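Local coordinates for N-formylglutamate amidohydrolase (Ralstonia eutropha, PDB 2Q7S), which binds a zinc ion and probably acts as a hydrolase of the N-formylglutamate amidohydrolase family, at residues A23-C28 against A165-N170; S33-P38 against R49-E54; P99-L104 against E136-I141. All blocks are in the same frame, centred on the assembly; numbering follows the deposited sequence.

Interaction 1 (A23-C28 against A165-N170); sequences ALPLVC and AVWHLN
With CG of W167 anti to its carbonyl carbon (chi1 -73°), the indole is carried alongside P25, whose ring points the same way; CG of P25 lies 3.9 Å from CZ3 of W167. L26 instead places CG anti to the backbone N (chi1 173°), and its CD1 reaches CG of L169 at 4.1 Å. SG of C28 rests against CB of L169 on this same face of the sheet, while V27 and H168 point to the other. Strands 26-28 and 166-170 run parallel, their axes 4.7 Å apart at 21°. The pairing starts at P25, the centre of an inverse gamma turn, whose O accepts N of W167 at 2.9 Å nearly in line with the carbonyl. From there N of V27 donates to O of W167 at 3.0 Å, and O of V27 accepts N of L169, also at 3.0 Å. Beyond the pair, helix 134-163 packs on P25 and V27, and H168 is hydrogen-bonded to S246 and D29. The chemistry is thus that of a buried core: three backbone bonds hold the strands together, with mostly apolar side chains on the face of L26, W167, C28 and L169, whereas O of A165, buried against P25, has no polar partner.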
loop_
_atom_site.group_PDB
_atom_site.type_symbol
_atom_site.label_atom_id
_atom_site.label_comp_id
_atom_site.label_asym_id
_atom_site.label_seq_id
_atom_site.Cartn_x
_atom_site.Cartn_y
_atom_site.Cartn_z
ATOM N N ALA A 23 5.653 14.916 -16.867
ATOM C CA ALA A 23 4.999 13.748 -16.278
ATOM C C ALA A 23 5.438 12.444 -16.993
ATOM O O ALA A 23 5.792 12.468 -18.185
ATOM C CB ALA A 23 3.485 13.915 -16.290
ATOM N N LEU A 24 5.429 11.320 -16.255
ATOM C CA LEU A 24 5.639 9.944 -16.802
ATOM C C LEU A 24 4.539 9.068 -16.258
ATOM O O LEU A 24 3.994 9.380 -15.198
ATOM C CB LEU A 24 6.997 9.415 -16.305
ATOM C CG LEU A 24 8.228 10.071 -16.952
ATOM C CD1 LEU A 24 9.513 9.655 -16.185
ATOM C CD2 LEU A 24 8.330 9.664 -18.425
ATOM N N PRO A 25 4.210 7.948 -16.923
ATOM C CA PRO A 25 3.137 7.085 -16.371
ATOM C C PRO A 25 3.612 6.128 -15.259
ATOM O O PRO A 25 3.561 4.893 -15.403
ATOM C CB PRO A 25 2.722 6.253 -17.568
ATOM C CG PRO A 25 3.995 6.138 -18.420
ATOM C CD PRO A 25 4.767 7.427 -18.187
ATOM N N LEU A 26 4.090 6.720 -14.193
ATOM C CA LEU A 26 4.465 6.048 -12.966
ATOM C C LEU A 26 3.519 6.593 -11.927
ATOM O O LEU A 26 3.585 7.775 -11.537
ATOM C CB LEU A 26 5.904 6.374 -12.622
ATOM C CG LEU A 26 6.343 5.840 -11.252
ATOM C CD1 LEU A 26 6.467 4.349 -11.313
ATOM C CD2 LEU A 26 7.648 6.544 -10.844
ATOM N N VAL A 27 2.616 5.745 -11.464
ATOM C CA VAL A 27 1.604 6.165 -10.479
ATOM C C VAL A 27 1.841 5.297 -9.246
ATOM O O VAL A 27 1.895 4.067 -9.362
ATOM C CB VAL A 27 0.181 5.939 -11.014
ATOM C CG1 VAL A 27 -0.897 6.262 -9.947
ATOM C CG2 VAL A 27 -0.024 6.735 -12.275
ATOM N N CYS A 28 1.989 5.936 -8.079
ATOM C CA CYS A 28 2.376 5.239 -6.853
ATOM C C CYS A 28 1.372 5.530 -5.754
ATOM O O CYS A 28 0.993 6.682 -5.570
ATOM C CB CYS A 28 3.790 5.630 -6.444
ATOM S SG CYS A 28 5.018 5.217 -7.647
ATOM N N ALA A 165 0.640 3.216 -21.731
ATOM C CA ALA A 165 1.153 2.257 -20.788
ATOM C C ALA A 165 1.056 2.906 -19.417
ATOM O O ALA A 165 0.966 4.126 -19.303
ATOM C CB ALA A 165 2.589 1.915 -21.115
ATOM N N VAL A 166 1.126 2.090 -18.371
ATOM C CA VAL A 166 1.216 2.586 -17.020
ATOM C C VAL A 166 1.966 1.570 -16.133
ATOM O O VAL A 166 1.899 0.340 -16.307
ATOM C CB VAL A 166 -0.209 2.923 -16.454
ATOM C CG1 VAL A 166 -1.070 1.664 -16.346
ATOM C CG2 VAL A 166 -0.120 3.679 -15.126
ATOM N N TRP A 167 2.685 2.105 -15.184
ATOM C CA TRP A 167 3.392 1.317 -14.172
ATOM C C TRP A 167 2.949 1.842 -12.825
ATOM O O TRP A 167 3.188 3.017 -12.497
ATOM C CB TRP A 167 4.910 1.442 -14.345
ATOM C CG TRP A 167 5.466 0.696 -15.549
ATOM C CD1 TRP A 167 5.991 -0.551 -15.566
ATOM C CD2 TRP A 167 5.509 1.166 -16.906
ATOM N NE1 TRP A 167 6.385 -0.885 -16.834
ATOM C CE2 TRP A 167 6.095 0.146 -17.679
ATOM C CE3 TRP A 167 5.093 2.346 -17.542
ATOM C CZ2 TRP A 167 6.270 0.258 -19.047
ATOM C CZ3 TRP A 167 5.276 2.469 -18.901
ATOM C CH2 TRP A 167 5.863 1.429 -19.644
ATOM N N HIS A 168 2.224 0.987 -12.092
ATOM C CA HIS A 168 1.681 1.292 -10.795
ATOM C C HIS A 168 2.527 0.607 -9.696
ATOM O O HIS A 168 2.773 -0.575 -9.797
ATOM C CB HIS A 168 0.263 0.781 -10.744
ATOM C CG HIS A 168 -0.315 0.773 -9.375
ATOM N ND1 HIS A 168 -0.920 -0.331 -8.830
ATOM C CD2 HIS A 168 -0.366 1.739 -8.435
ATOM C CE1 HIS A 168 -1.354 -0.034 -7.616
ATOM N NE2 HIS A 168 -1.037 1.223 -7.361
ATOM N N LEU A 169 2.970 1.364 -8.685
ATOM C CA LEU A 169 3.633 0.822 -7.468
ATOM C C LEU A 169 2.688 1.018 -6.273
ATOM O O LEU A 169 2.239 2.108 -5.994
ATOM C CB LEU A 169 4.987 1.449 -7.209
ATOM C CG LEU A 169 6.043 1.492 -8.335
ATOM C CD1 LEU A 169 7.382 2.121 -7.868
ATOM C CD2 LEU A 169 6.263 0.097 -8.934
ATOM N N ASN A 170 2.368 -0.078 -5.616
ATOM C CA ASN A 170 1.578 -0.128 -4.396
ATOM C C ASN A 170 2.562 -0.293 -3.204
ATOM O O ASN A 170 3.275 -1.290 -3.112
ATOM C CB ASN A 170 0.592 -1.323 -4.549
ATOM C CG ASN A 170 -0.439 -1.391 -3.462
ATOM O OD1 ASN A 170 -0.439 -2.334 -2.665
ATOM N ND2 ASN A 170 -1.332 -0.432 -3.423
#

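Interaction 2 (S33-P38 against R49-E54); sequences SGTFYP and RLRGGE
Close to the zinc site, the loop after strand 26-30 meets the 3-10 turn that follows helix 47-50, and the contact turns on a tyrosine-carboxylate bond. OH of Y37 donates to OE2 of E54 at 2.6 Å, which accepts through its anti lone pair, the one away from OE1. The acceptor lies at the edge of the phenol ring and in its plane, while ring and carboxylate planes are 33° apart. E54 reaches the hydroxyl with an extended chain beyond CG (chi2 178°). NH1 of R51 sits 2.7 Å from the same OE2, but the oxygen is well out of the guanidinium plane, so this salt bridge is one of charge without a directed N-H. CG2 of T35 fills in beside the carboxylate, 3.6 Å from OE1 of E54, the two side chains roughly perpendicular. CE2 of Y37 also approaches CB of L50 at 4.1 Å. OE1 of E54 is also bonded to T56, just past the zinc ligand D55, while H32, another ligand, directly precedes S33; the contact therefore joins the loop after strand 26-30 to the end of helix 47-50 and its 3-10 continuation, near the metal site.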
loop_
_atom_site.group_PDB
_atom_site.type_symbol
_atom_site.label_atom_id
_atom_site.label_comp_id
_atom_site.label_asym_id
_atom_site.label_seq_id
_atom_site.Cartn_x
_atom_site.Cartn_y
_atom_site.Cartn_z
ATOM N N SER A 33 -0.377 4.531 5.085
ATOM C CA SER A 33 0.441 5.475 5.803
ATOM C C SER A 33 -0.336 6.547 6.569
ATOM O O SER A 33 0.282 7.378 7.236
ATOM C CB SER A 33 1.481 6.131 4.890
ATOM O OG SER A 33 0.925 6.701 3.711
ATOM N N GLY A 34 -1.660 6.513 6.495
ATOM C CA GLY A 34 -2.467 7.492 7.175
ATOM C C GLY A 34 -2.456 7.371 8.679
ATOM O O GLY A 34 -2.603 6.272 9.210
ATOM N N THR A 35 -2.303 8.515 9.358
ATOM C CA THR A 35 -2.203 8.582 10.825
ATOM C C THR A 35 -3.226 9.542 11.469
ATOM O O THR A 35 -3.153 9.806 12.669
ATOM C CB THR A 35 -0.844 9.090 11.247
ATOM O OG1 THR A 35 -0.657 10.376 10.659
ATOM C CG2 THR A 35 0.286 8.127 10.810
ATOM N N PHE A 36 -4.185 10.042 10.687
ATOM C CA PHE A 36 -5.237 10.933 11.211
ATOM C C PHE A 36 -6.484 10.109 11.523
ATOM O O PHE A 36 -7.232 9.776 10.622
ATOM C CB PHE A 36 -5.570 12.066 10.223
ATOM C CG PHE A 36 -4.396 12.977 9.899
ATOM C CD1 PHE A 36 -3.541 12.697 8.848
ATOM C CD2 PHE A 36 -4.161 14.118 10.659
ATOM C CE1 PHE A 36 -2.459 13.538 8.543
ATOM C CE2 PHE A 36 -3.074 14.981 10.365
ATOM C CZ PHE A 36 -2.229 14.697 9.316
ATOM N N TYR A 37 -6.689 9.813 12.803
ATOM C CA TYR A 37 -7.778 8.952 13.288
ATOM C C TYR A 37 -9.112 9.751 13.412
ATOM O O TYR A 37 -9.171 10.762 14.126
ATOM C CB TYR A 37 -7.348 8.242 14.628
ATOM C CG TYR A 37 -6.244 7.207 14.375
ATOM C CD1 TYR A 37 -4.940 7.617 14.042
ATOM C CD2 TYR A 37 -6.519 5.835 14.371
ATOM C CE1 TYR A 37 -3.925 6.682 13.736
ATOM C CE2 TYR A 37 -5.511 4.889 14.078
ATOM C CZ TYR A 37 -4.219 5.327 13.745
ATOM O OH TYR A 37 -3.211 4.425 13.430
ATOM N N PRO A 38 -10.154 9.339 12.663
ATOM C CA PRO A 38 -11.489 9.929 12.785
ATOM C C PRO A 38 -12.115 9.875 14.187
ATOM O O PRO A 38 -12.022 8.860 14.871
ATOM C CB PRO A 38 -12.317 9.106 11.805
ATOM C CG PRO A 38 -11.362 8.659 10.812
ATOM C CD PRO A 38 -10.142 8.336 11.589
ATOM N N ARG A 49 -2.489 1.163 20.462
ATOM C CA ARG A 49 -2.553 -0.235 20.038
ATOM C C ARG A 49 -2.841 -0.385 18.549
ATOM O O ARG A 49 -2.404 -1.354 17.924
ATOM C CB ARG A 49 -3.624 -0.962 20.833
ATOM C CG ARG A 49 -3.291 -1.073 22.302
ATOM C CD ARG A 49 -2.922 -2.496 22.669
ATOM N NE ARG A 49 -1.911 -3.094 21.774
ATOM C CZ ARG A 49 -1.868 -4.393 21.439
ATOM N NH1 ARG A 49 -2.789 -5.266 21.886
ATOM N NH2 ARG A 49 -0.902 -4.829 20.633
ATOM N N LEU A 50 -3.568 0.588 18.000
ATOM C CA LEU A 50 -4.005 0.614 16.588
ATOM C C LEU A 50 -2.891 1.050 15.625
ATOM O O LEU A 50 -2.780 0.537 14.505
ATOM C CB LEU A 50 -5.193 1.573 16.459
ATOM C CG LEU A 50 -6.426 1.213 17.302
ATOM C CD1 LEU A 50 -7.491 2.335 17.295
ATOM C CD2 LEU A 50 -7.009 -0.108 16.828
ATOM N N ARG A 51 -2.074 2.003 16.078
ATOM C CA ARG A 51 -0.921 2.469 15.342
ATOM C C ARG A 51 -0.075 1.287 14.809
ATOM O O ARG A 51 0.620 1.441 13.784
ATOM C CB ARG A 51 -0.104 3.468 16.190
ATOM C CG ARG A 51 -0.855 4.805 16.367
ATOM C CD ARG A 51 -0.007 5.875 16.997
ATOM N NE ARG A 51 1.275 6.100 16.282
ATOM C CZ ARG A 51 1.407 6.799 15.153
ATOM N NH1 ARG A 51 0.347 7.347 14.585
ATOM N NH2 ARG A 51 2.582 6.934 14.569
ATOM N N GLY A 52 -0.188 0.117 15.463
ATOM C CA GLY A 52 0.348 -1.153 14.955
ATOM C C GLY A 52 0.270 -1.350 13.447
ATOM O O GLY A 52 1.307 -1.352 12.790
ATOM N N GLY A 53 -0.949 -1.465 12.902
ATOM C CA GLY A 53 -1.228 -1.694 11.455
ATOM C C GLY A 53 -0.922 -0.565 10.473
ATOM O O GLY A 53 -1.235 -0.667 9.267
ATOM N N GLU A 54 -0.346 0.535 10.971
ATOM C CA GLU A 54 0.088 1.606 10.126
ATOM C C GLU A 54 1.384 1.240 9.413
ATOM O O GLU A 54 2.344 0.809 10.036
ATOM C CB GLU A 54 0.445 2.853 10.928
ATOM C CG GLU A 54 -0.589 3.512 11.691
ATOM C CD GLU A 54 -0.035 4.706 12.447
ATOM O OE1 GLU A 54 1.187 4.987 12.372
ATOM O OE2 GLU A 54 -0.842 5.360 13.107
#

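Interaction 3 (P99-L104 against E136-I141); sequences PWPTPL and EVQRRI
This is an apolar, partly buried contact at the periphery of the fold, where the loop following strand 96-97 points the six-membered ring of a tryptophan at the early turns of the long helix 134-163. That ring of W100 does the touching, chiefly through CH2, which meets three residues of the helix. CG1 of V137 lies 3.7 Å from CH2 of W100. CG of Q138 comes to 3.6 Å from the same CH2, and the two side chains run antiparallel past one another. CD1 of I141 meets the ring at its edge, near the plane, at 3.9 Å from CH2 of W100. The indole reaches the helix because CG of W100 is anti to the backbone N (chi1 -165°), which carries the ring across a backbone gap of 9.5 Å between CA of W100 and CA of Q138. Q138 extends beyond CG (chi2 171°) and brings NE2 to 3.9 Å from CG of P101. The proline in turn sets its CD over one face of the W100 ring, 3.4 Å above the plane and offset toward the rim. V134, one turn before Q138, also touches W100. No hydrogen bond or salt bridge crosses between the segments, so the attachment rests on van der Waals contact, with the methylene of Q138 rather than its amide meeting the indole.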
loop_
_atom_site.group_PDB
_atom_site.type_symbol
_atom_site.label_atom_id
_atom_site.label_comp_id
_atom_site.label_asym_id
_atom_site.label_seq_id
_atom_site.Cartn_x
_atom_site.Cartn_y
_atom_site.Cartn_z
ATOM N N PRO A 99 -27.712 -6.995 7.956
ATOM C CA PRO A 99 -27.255 -7.630 6.728
ATOM C C PRO A 99 -26.758 -6.600 5.682
ATOM O O PRO A 99 -27.324 -5.506 5.533
ATOM C CB PRO A 99 -28.518 -8.327 6.238
ATOM C CG PRO A 99 -29.610 -7.307 6.587
ATOM C CD PRO A 99 -29.131 -6.594 7.853
ATOM N N TRP A 100 -25.710 -6.963 4.955
ATOM C CA TRP A 100 -25.142 -6.090 3.937
ATOM C C TRP A 100 -26.019 -6.203 2.688
ATOM O O TRP A 100 -26.543 -7.281 2.413
ATOM C CB TRP A 100 -23.731 -6.539 3.635
ATOM C CG TRP A 100 -22.907 -5.578 2.886
ATOM C CD1 TRP A 100 -22.430 -5.741 1.617
ATOM C CD2 TRP A 100 -22.423 -4.308 3.337
ATOM N NE1 TRP A 100 -21.664 -4.686 1.269
ATOM C CE2 TRP A 100 -21.653 -3.771 2.286
ATOM C CE3 TRP A 100 -22.550 -3.578 4.524
ATOM C CZ2 TRP A 100 -21.024 -2.538 2.377
ATOM C CZ3 TRP A 100 -21.876 -2.356 4.629
ATOM C CH2 TRP A 100 -21.159 -1.841 3.575
ATOM N N PRO A 101 -26.234 -5.089 1.962
ATOM C CA PRO A 101 -27.179 -5.126 0.848
ATOM C C PRO A 101 -26.822 -6.026 -0.348
ATOM O O PRO A 101 -27.706 -6.373 -1.142
ATOM C CB PRO A 101 -27.251 -3.659 0.409
ATOM C CG PRO A 101 -26.044 -3.042 0.897
ATOM C CD PRO A 101 -25.731 -3.728 2.181
ATOM N N THR A 102 -25.534 -6.332 -0.478
ATOM C CA THR A 102 -24.952 -7.063 -1.600
ATOM C C THR A 102 -24.087 -8.211 -1.085
ATOM O O THR A 102 -23.778 -8.283 0.129
ATOM C CB THR A 102 -24.065 -6.101 -2.464
ATOM O OG1 THR A 102 -23.190 -5.363 -1.619
ATOM C CG2 THR A 102 -24.948 -5.091 -3.257
ATOM N N PRO A 103 -23.727 -9.153 -1.991
ATOM C CA PRO A 103 -22.877 -10.274 -1.606
ATOM C C PRO A 103 -21.508 -9.859 -1.078
ATOM O O PRO A 103 -20.849 -8.940 -1.626
ATOM C CB PRO A 103 -22.726 -11.071 -2.915
ATOM C CG PRO A 103 -23.771 -10.599 -3.785
ATOM C CD PRO A 103 -24.139 -9.244 -3.408
ATOM N N LEU A 104 -21.085 -10.539 -0.007
ATOM C CA LEU A 104 -19.777 -10.327 0.593
ATOM C C LEU A 104 -18.921 -11.548 0.304
ATOM O O LEU A 104 -19.437 -12.649 0.194
ATOM C CB LEU A 104 -19.926 -10.094 2.094
ATOM C CG LEU A 104 -20.528 -8.713 2.424
ATOM C CD1 LEU A 104 -20.685 -8.513 3.914
ATOM C CD2 LEU A 104 -19.659 -7.662 1.846
ATOM N N GLU A 136 -22.746 2.700 9.243
ATOM C CA GLU A 136 -21.476 3.216 9.676
ATOM C C GLU A 136 -20.338 2.821 8.720
ATOM O O GLU A 136 -19.475 3.636 8.349
ATOM C CB GLU A 136 -21.248 2.775 11.131
ATOM C CG GLU A 136 -19.914 2.290 11.500
ATOM C CD GLU A 136 -19.815 1.963 12.995
ATOM O OE1 GLU A 136 -20.837 1.519 13.601
ATOM O OE2 GLU A 136 -18.697 2.159 13.531
ATOM N N VAL A 137 -20.364 1.574 8.270
ATOM C CA VAL A 137 -19.381 1.100 7.368
ATOM C C VAL A 137 -19.608 1.751 5.994
ATOM O O VAL A 137 -18.675 2.200 5.354
ATOM C CB VAL A 137 -19.429 -0.457 7.333
ATOM C CG1 VAL A 137 -18.591 -1.040 6.170
ATOM C CG2 VAL A 137 -18.947 -0.980 8.702
ATOM N N GLN A 138 -20.862 1.889 5.584
ATOM C CA GLN A 138 -21.130 2.547 4.330
ATOM C C GLN A 138 -20.531 3.956 4.331
ATOM O O GLN A 138 -19.958 4.363 3.348
ATOM C CB GLN A 138 -22.625 2.567 4.049
ATOM C CG GLN A 138 -23.174 1.198 3.566
ATOM C CD GLN A 138 -24.669 1.178 3.507
ATOM O OE1 GLN A 138 -25.319 1.946 4.210
ATOM N NE2 GLN A 138 -25.245 0.299 2.655
ATOM N N ARG A 139 -20.645 4.689 5.444
ATOM C CA ARG A 139 -20.147 6.056 5.524
ATOM C C ARG A 139 -18.639 6.128 5.475
ATOM O O ARG A 139 -18.058 6.993 4.777
ATOM C CB ARG A 139 -20.746 6.771 6.742
ATOM C CG ARG A 139 -22.214 7.092 6.534
ATOM C CD ARG A 139 -22.729 8.084 7.560
ATOM N NE ARG A 139 -22.825 7.483 8.881
ATOM C CZ ARG A 139 -23.909 6.895 9.374
ATOM N NH1 ARG A 139 -25.027 6.829 8.659
ATOM N NH2 ARG A 139 -23.864 6.375 10.593
ATOM N N ARG A 140 -17.968 5.187 6.152
ATOM C CA ARG A 140 -16.513 5.038 5.955
ATOM C C ARG A 140 -16.183 4.893 4.488
ATOM O O ARG A 140 -15.265 5.568 3.973
ATOM C CB ARG A 140 -15.886 3.830 6.727
ATOM C CG ARG A 140 -16.063 3.965 8.213
ATOM C CD ARG A 140 -15.285 2.958 8.969
ATOM N NE ARG A 140 -15.654 2.952 10.390
ATOM C CZ ARG A 140 -15.016 2.231 11.303
ATOM N NH1 ARG A 140 -13.995 1.473 10.932
ATOM N NH2 ARG A 140 -15.414 2.238 12.566
ATOM N N ILE A 141 -16.878 3.982 3.829
ATOM C CA ILE A 141 -16.613 3.726 2.413
ATOM C C ILE A 141 -16.785 4.993 1.586
ATOM O O ILE A 141 -15.910 5.314 0.821
ATOM C CB ILE A 141 -17.475 2.582 1.825
ATOM C CG1 ILE A 141 -17.061 1.231 2.415
ATOM C CG2 ILE A 141 -17.314 2.541 0.273
ATOM C CD1 ILE A 141 -18.058 0.076 2.224
#

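Interaction 1 is the buried core contact, pairing neighbouring strands of the mixed sheet; interactions 2 and 3 are partly buried and each join a loop to a helical segment. Strand 26-30 leads from interaction 1 into the loop of 33-38, yet the centres of interactions 1 and 2 are about 26 Å apart, on opposite sides of the chain's centre. Interactions 1 and 3 are joined by helix 134-163, which begins just before the 136-141 segment and ends just before strand 166-174. The chemistry changes accordingly: backbone hydrogen bonds with mostly apolar side chains in the sheet, a single carboxylate held by a phenol and a guanidinium near the zinc, and van der Waals contact without hydrogen bonds around a tryptophan far from it.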